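Local coordinates for protein peptide methionine sulfoxide reductase MsrA (Treponema denticola ATCC 35405, PDB 5FA9) that probably repairs oxidised proteins by reducing both epimers of methionine sulfoxide to methionine, using MsrA and MsrB domains fused in one chain, at residues A243-T257 / V260-F272. The protein carries 2 engineered substitutions. Sequence-based numbering, arbitrary orientation.
Sequences ALQYLEDKSLGMNRT and VSKTGGAHLGHVF
Arg-256 and His-270 show how a charged side chain can pair with a ring through its flat face: the guanidinium lies on the imidazole, centres 3.8 Å apart and planes 26° from parallel. A bend at chi3 (-57°) folds the arginine's end over the ring, and the other face of the guanidinium receives the methyl CE of Met-254. The imidazole is also met at its edge, where NE2 makes a weak, bent hydrogen bond to OD2 of Asp-249, 3.4 Å away. OD2 also forms a long salt bridge with Arg-256 NH2, whereas OD1 accepts a short bond from the hydroxyl of Ser-251 on its syn side. Alongside, CD of Arg-256 approaches CE1 of the Phe-272 ring at 3.9 Å.

Asp-249, Arg-256 and His-270 sit on strands of two successive antiparallel hairpins of the MsrB (SelR) domain, 244-249 to 256-261 and 256-261 to 267-272, with Ser-251 and Met-254 in the connection of the first and a classic beta bulge where Leu-268 and Gly-269 both face Val-259. In the second hairpin Thr-257 and Val-271 lie side by side, CB of the threonine 3.7 Å from valine CG1, which also reaches the edge of the Tyr-246 ring; the tyrosine hydroxyl bonds to Tyr-284.

At the far end, Gln-245 and Val-260 exchange two backbone hydrogen bonds, and valine CG2 packs on glutamine CB. The extended Gln-245 side chain crosses Lys-262 nearly perpendicularly, its NE2 3.4 Å from lysine CG, while Lys-262 NZ hydrogen-bonds to a dithiothreitol, probably from the crystallisation liquor. On the strand face opposite Gln-245, CD2 of Leu-244 meets CD1 of Leu-268 at 3.6 Å.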
loop_
_atom_site.group_PDB
_atom_site.type_symbol
_atom_site.label_atom_id
_atom_site.label_comp_id
_atom_site.label_asym_id
_atom_site.label_seq_id
_atom_site.Cartn_x
_atom_site.Cartn_y
_atom_site.Cartn_z
ATOM N N ALA B 243 19.459 1.647 -12.100
ATOM C CA ALA B 243 19.783 2.409 -13.299
ATOM C C ALA B 243 20.270 3.822 -12.992
ATOM O O ALA B 243 21.199 4.316 -13.632
ATOM C CB ALA B 243 18.576 2.464 -14.224
ATOM N N LEU B 244 19.643 4.472 -12.016
ATOM C CA LEU B 244 19.899 5.888 -11.774
ATOM C C LEU B 244 20.509 6.193 -10.410
ATOM O O LEU B 244 20.382 5.416 -9.463
ATOM C CB LEU B 244 18.601 6.686 -11.923
ATOM C CG LEU B 244 17.792 6.458 -13.201
ATOM C CD1 LEU B 244 16.586 7.379 -13.233
ATOM C CD2 LEU B 244 18.661 6.664 -14.426
ATOM N N GLN B 245 21.177 7.339 -10.334
ATOM C CA GLN B 245 21.622 7.915 -9.072
ATOM C C GLN B 245 21.148 9.361 -9.007
ATOM O O GLN B 245 21.046 10.033 -10.034
ATOM C CB GLN B 245 23.144 7.840 -8.927
ATOM C CG GLN B 245 23.645 6.584 -8.232
ATOM C CD GLN B 245 25.159 6.504 -8.191
ATOM O OE1 GLN B 245 25.852 7.377 -8.713
ATOM N NE2 GLN B 245 25.680 5.456 -7.564
ATOM N N TYR B 246 20.855 9.841 -7.804
ATOM C CA TYR B 246 20.282 11.172 -7.648
ATOM C C TYR B 246 21.246 12.111 -6.935
ATOM O O TYR B 246 21.903 11.726 -5.967
ATOM C CB TYR B 246 18.957 11.096 -6.888
ATOM C CG TYR B 246 17.963 10.128 -7.492
ATOM C CD1 TYR B 246 17.942 8.794 -7.107
ATOM C CD2 TYR B 246 17.050 10.547 -8.450
ATOM C CE1 TYR B 246 17.038 7.905 -7.656
ATOM C CE2 TYR B 246 16.141 9.664 -9.006
ATOM C CZ TYR B 246 16.141 8.344 -8.605
ATOM O OH TYR B 246 15.239 7.460 -9.153
ATOM N N LEU B 247 21.326 13.345 -7.421
ATOM C CA LEU B 247 22.223 14.335 -6.840
ATOM C C LEU B 247 21.520 15.666 -6.615
ATOM O O LEU B 247 20.793 16.155 -7.481
ATOM C CB LEU B 247 23.446 14.544 -7.736
ATOM C CG LEU B 247 24.406 13.365 -7.893
ATOM C CD1 LEU B 247 25.505 13.700 -8.889
ATOM C CD2 LEU B 247 24.998 12.973 -6.548
ATOM N N GLU B 248 21.737 16.233 -5.434
ATOM C CA GLU B 248 21.323 17.594 -5.130
ATOM C C GLU B 248 21.910 18.557 -6.154
ATOM O O GLU B 248 23.113 18.537 -6.407
ATOM C CB GLU B 248 21.776 17.985 -3.721
ATOM C CG GLU B 248 21.990 16.802 -2.782
ATOM C CD GLU B 248 23.368 16.177 -2.936
ATOM O OE1 GLU B 248 24.138 16.641 -3.804
ATOM O OE2 GLU B 248 23.677 15.221 -2.194
ATOM N N ASP B 249 21.068 19.398 -6.744
ATOM C CA ASP B 249 21.538 20.345 -7.750
ATOM C C ASP B 249 20.878 21.710 -7.595
ATOM O O ASP B 249 19.678 21.862 -7.835
ATOM C CB ASP B 249 21.286 19.797 -9.155
ATOM C CG ASP B 249 21.757 20.743 -10.242
ATOM O OD1 ASP B 249 22.913 21.208 -10.165
ATOM O OD2 ASP B 249 20.970 21.024 -11.172
ATOM N N LYS B 250 21.668 22.704 -7.199
ATOM C CA LYS B 250 21.155 24.061 -7.033
ATOM C C LYS B 250 21.563 24.975 -8.185
ATOM O O LYS B 250 21.620 26.196 -8.031
ATOM C CB LYS B 250 21.610 24.658 -5.701
ATOM C CG LYS B 250 21.457 23.712 -4.523
ATOM C CD LYS B 250 21.312 24.477 -3.218
ATOM C CE LYS B 250 21.576 23.582 -2.021
ATOM N NZ LYS B 250 22.624 22.566 -2.323
ATOM N N SER B 251 21.856 24.369 -9.331
ATOM C CA SER B 251 22.215 25.101 -10.541
ATOM C C SER B 251 21.155 26.128 -10.941
ATOM O O SER B 251 19.963 25.924 -10.709
ATOM C CB SER B 251 22.453 24.129 -11.699
ATOM O OG SER B 251 23.556 23.282 -11.433
ATOM N N LEU B 252 21.611 27.232 -11.532
ATOM C CA LEU B 252 20.738 28.280 -12.067
ATOM C C LEU B 252 19.859 28.933 -11.000
ATOM O O LEU B 252 18.808 29.494 -11.310
ATOM C CB LEU B 252 19.858 27.721 -13.190
ATOM C CG LEU B 252 20.583 26.980 -14.315
ATOM C CD1 LEU B 252 19.588 26.464 -15.342
ATOM C CD2 LEU B 252 21.616 27.881 -14.973
ATOM N N GLY B 253 20.294 28.857 -9.746
ATOM C CA GLY B 253 19.604 29.513 -8.650
ATOM C C GLY B 253 18.275 28.880 -8.287
ATOM O O GLY B 253 17.352 29.559 -7.838
ATOM N N MET B 254 18.178 27.570 -8.481
ATOM C CA MET B 254 16.971 26.827 -8.144
ATOM C C MET B 254 17.347 25.677 -7.224
ATOM O O MET B 254 18.513 25.511 -6.892
ATOM C CB MET B 254 16.281 26.304 -9.405
ATOM C CG MET B 254 15.787 27.392 -10.341
ATOM S SD MET B 254 15.034 26.724 -11.835
ATOM C CE MET B 254 16.475 26.069 -12.674
ATOM N N ASN B 255 16.361 24.903 -6.785
ATOM C CA ASN B 255 16.649 23.686 -6.035
ATOM C C ASN B 255 16.067 22.475 -6.753
ATOM O O ASN B 255 14.856 22.256 -6.732
ATOM C CB ASN B 255 16.116 23.774 -4.605
ATOM C CG ASN B 255 16.873 22.868 -3.651
ATOM O OD1 ASN B 255 17.640 22.003 -4.074
ATOM N ND2 ASN B 255 16.670 23.073 -2.354
ATOM N N ARG B 256 16.935 21.689 -7.380
ATOM C CA ARG B 256 16.497 20.582 -8.222
ATOM C C ARG B 256 17.317 19.327 -7.953
ATOM O O ARG B 256 18.406 19.394 -7.385
ATOM C CB ARG B 256 16.602 20.960 -9.702
ATOM C CG ARG B 256 15.744 22.142 -10.120
ATOM C CD ARG B 256 15.834 22.382 -11.619
ATOM N NE ARG B 256 17.214 22.585 -12.054
ATOM C CZ ARG B 256 17.586 22.722 -13.323
ATOM N NH1 ARG B 256 16.681 22.680 -14.290
ATOM N NH2 ARG B 256 18.865 22.902 -13.623
ATOM N N THR B 257 16.783 18.180 -8.358
ATOM C CA THR B 257 17.504 16.921 -8.229
ATOM C C THR B 257 18.023 16.460 -9.585
ATOM O O THR B 257 17.255 16.289 -10.531
ATOM C CB THR B 257 16.615 15.820 -7.624
ATOM O OG1 THR B 257 16.076 16.270 -6.375
ATOM C CG2 THR B 257 17.419 14.548 -7.398
ATOM N N VAL B 260 21.519 11.046 -12.797
ATOM C CA VAL B 260 22.729 10.550 -13.444
ATOM C C VAL B 260 22.733 9.025 -13.493
ATOM O O VAL B 260 22.176 8.365 -12.615
ATOM C CB VAL B 260 24.011 11.039 -12.726
ATOM C CG1 VAL B 260 24.131 12.554 -12.812
ATOM C CG2 VAL B 260 24.028 10.578 -11.276
ATOM N N SER B 261 23.348 8.472 -14.533
ATOM C CA SER B 261 23.475 7.026 -14.666
ATOM C C SER B 261 24.337 6.477 -13.539
ATOM O O SER B 261 25.416 6.998 -13.270
ATOM C CB SER B 261 24.078 6.657 -16.023
ATOM O OG SER B 261 23.250 7.088 -17.088
ATOM N N LYS B 262 23.858 5.432 -12.873
ATOM C CA LYS B 262 24.600 4.856 -11.759
ATOM C C LYS B 262 25.892 4.204 -12.238
ATOM O O LYS B 262 26.930 4.311 -11.586
ATOM C CB LYS B 262 23.749 3.835 -11.004
ATOM C CG LYS B 262 24.465 3.243 -9.802
ATOM C CD LYS B 262 23.541 2.415 -8.934
ATOM C CE LYS B 262 24.254 1.980 -7.667
ATOM N NZ LYS B 262 23.302 1.719 -6.555
ATOM N N THR B 263 25.823 3.534 -13.382
ATOM C CA THR B 263 26.989 2.868 -13.944
ATOM C C THR B 263 27.870 3.865 -14.688
ATOM O O THR B 263 29.041 4.043 -14.353
ATOM C CB THR B 263 26.588 1.731 -14.899
ATOM O OG1 THR B 263 25.887 0.717 -14.170
ATOM C CG2 THR B 263 27.822 1.122 -15.545
ATOM N N GLY B 264 27.298 4.505 -15.702
ATOM C CA GLY B 264 28.001 5.522 -16.463
ATOM C C GLY B 264 28.521 6.672 -15.620
ATOM O O GLY B 264 29.725 6.926 -15.573
ATOM N N GLY B 265 27.608 7.366 -14.951
ATOM C CA GLY B 265 27.946 8.589 -14.246
ATOM C C GLY B 265 27.566 9.780 -15.101
ATOM O O GLY B 265 27.658 10.930 -14.674
ATOM N N ALA B 266 27.127 9.488 -16.321
ATOM C CA ALA B 266 26.760 10.518 -17.285
ATOM C C ALA B 266 25.507 11.271 -16.859
ATOM O O ALA B 266 24.577 10.688 -16.301
ATOM C CB ALA B 266 26.561 9.900 -18.661
ATOM N N HIS B 267 25.492 12.573 -17.126
ATOM C CA HIS B 267 24.332 13.405 -16.839
ATOM C C HIS B 267 23.174 13.058 -17.770
ATOM O O HIS B 267 23.352 12.951 -18.983
ATOM C CB HIS B 267 24.687 14.887 -16.972
ATOM C CG HIS B 267 23.501 15.799 -16.925
ATOM N ND1 HIS B 267 22.832 16.091 -15.758
ATOM C CD2 HIS B 267 22.864 16.482 -17.906
ATOM C CE1 HIS B 267 21.833 16.917 -16.019
ATOM N NE2 HIS B 267 21.831 17.169 -17.316
ATOM N N LEU B 268 21.990 12.882 -17.193
ATOM C CA LEU B 268 20.813 12.513 -17.969
ATOM C C LEU B 268 19.781 13.634 -17.981
ATOM O O LEU B 268 19.188 13.935 -19.018
ATOM C CB LEU B 268 20.191 11.232 -17.413
ATOM C CG LEU B 268 21.130 10.028 -17.324
ATOM C CD1 LEU B 268 20.407 8.833 -16.732
ATOM C CD2 LEU B 268 21.705 9.691 -18.691
ATOM N N GLY B 269 19.571 14.250 -16.823
ATOM C CA GLY B 269 18.612 15.331 -16.698
ATOM C C GLY B 269 18.210 15.573 -15.258
ATOM O O GLY B 269 19.041 15.492 -14.352
ATOM N N HIS B 270 16.933 15.870 -15.043
ATOM C CA HIS B 270 16.429 16.139 -13.703
ATOM C C HIS B 270 15.120 15.404 -13.438
ATOM O O HIS B 270 14.383 15.074 -14.367
ATOM C CB HIS B 270 16.229 17.643 -13.499
ATOM C CG HIS B 270 17.441 18.461 -13.814
ATOM N ND1 HIS B 270 17.791 18.809 -15.101
ATOM C CD2 HIS B 270 18.387 19.001 -13.009
ATOM C CE1 HIS B 270 18.898 19.527 -15.076
ATOM N NE2 HIS B 270 19.282 19.659 -13.819
ATOM N N VAL B 271 14.834 15.155 -12.164
ATOM C CA VAL B 271 13.574 14.538 -11.772
ATOM C C VAL B 271 12.740 15.511 -10.941
ATOM O O VAL B 271 13.218 16.086 -9.963
ATOM C CB VAL B 271 13.800 13.224 -10.982
ATOM C CG1 VAL B 271 14.784 13.433 -9.837
ATOM C CG2 VAL B 271 12.476 12.667 -10.478
ATOM N N PHE B 272 11.492 15.705 -11.352
ATOM C CA PHE B 272 10.600 16.630 -10.666
ATOM C C PHE B 272 9.456 15.888 -9.987
ATOM O O PHE B 272 9.278 14.686 -10.184
ATOM C CB PHE B 272 10.055 17.668 -11.648
ATOM C CG PHE B 272 11.124 18.441 -12.368
ATOM C CD1 PHE B 272 11.661 19.589 -11.810
ATOM C CD2 PHE B 272 11.593 18.018 -13.600
ATOM C CE1 PHE B 272 12.646 20.301 -12.469
ATOM C CE2 PHE B 272 12.577 18.725 -14.264
ATOM C CZ PHE B 272 13.104 19.869 -13.698
HETATM O O HOH W 1 23.454 3.159 -15.037
#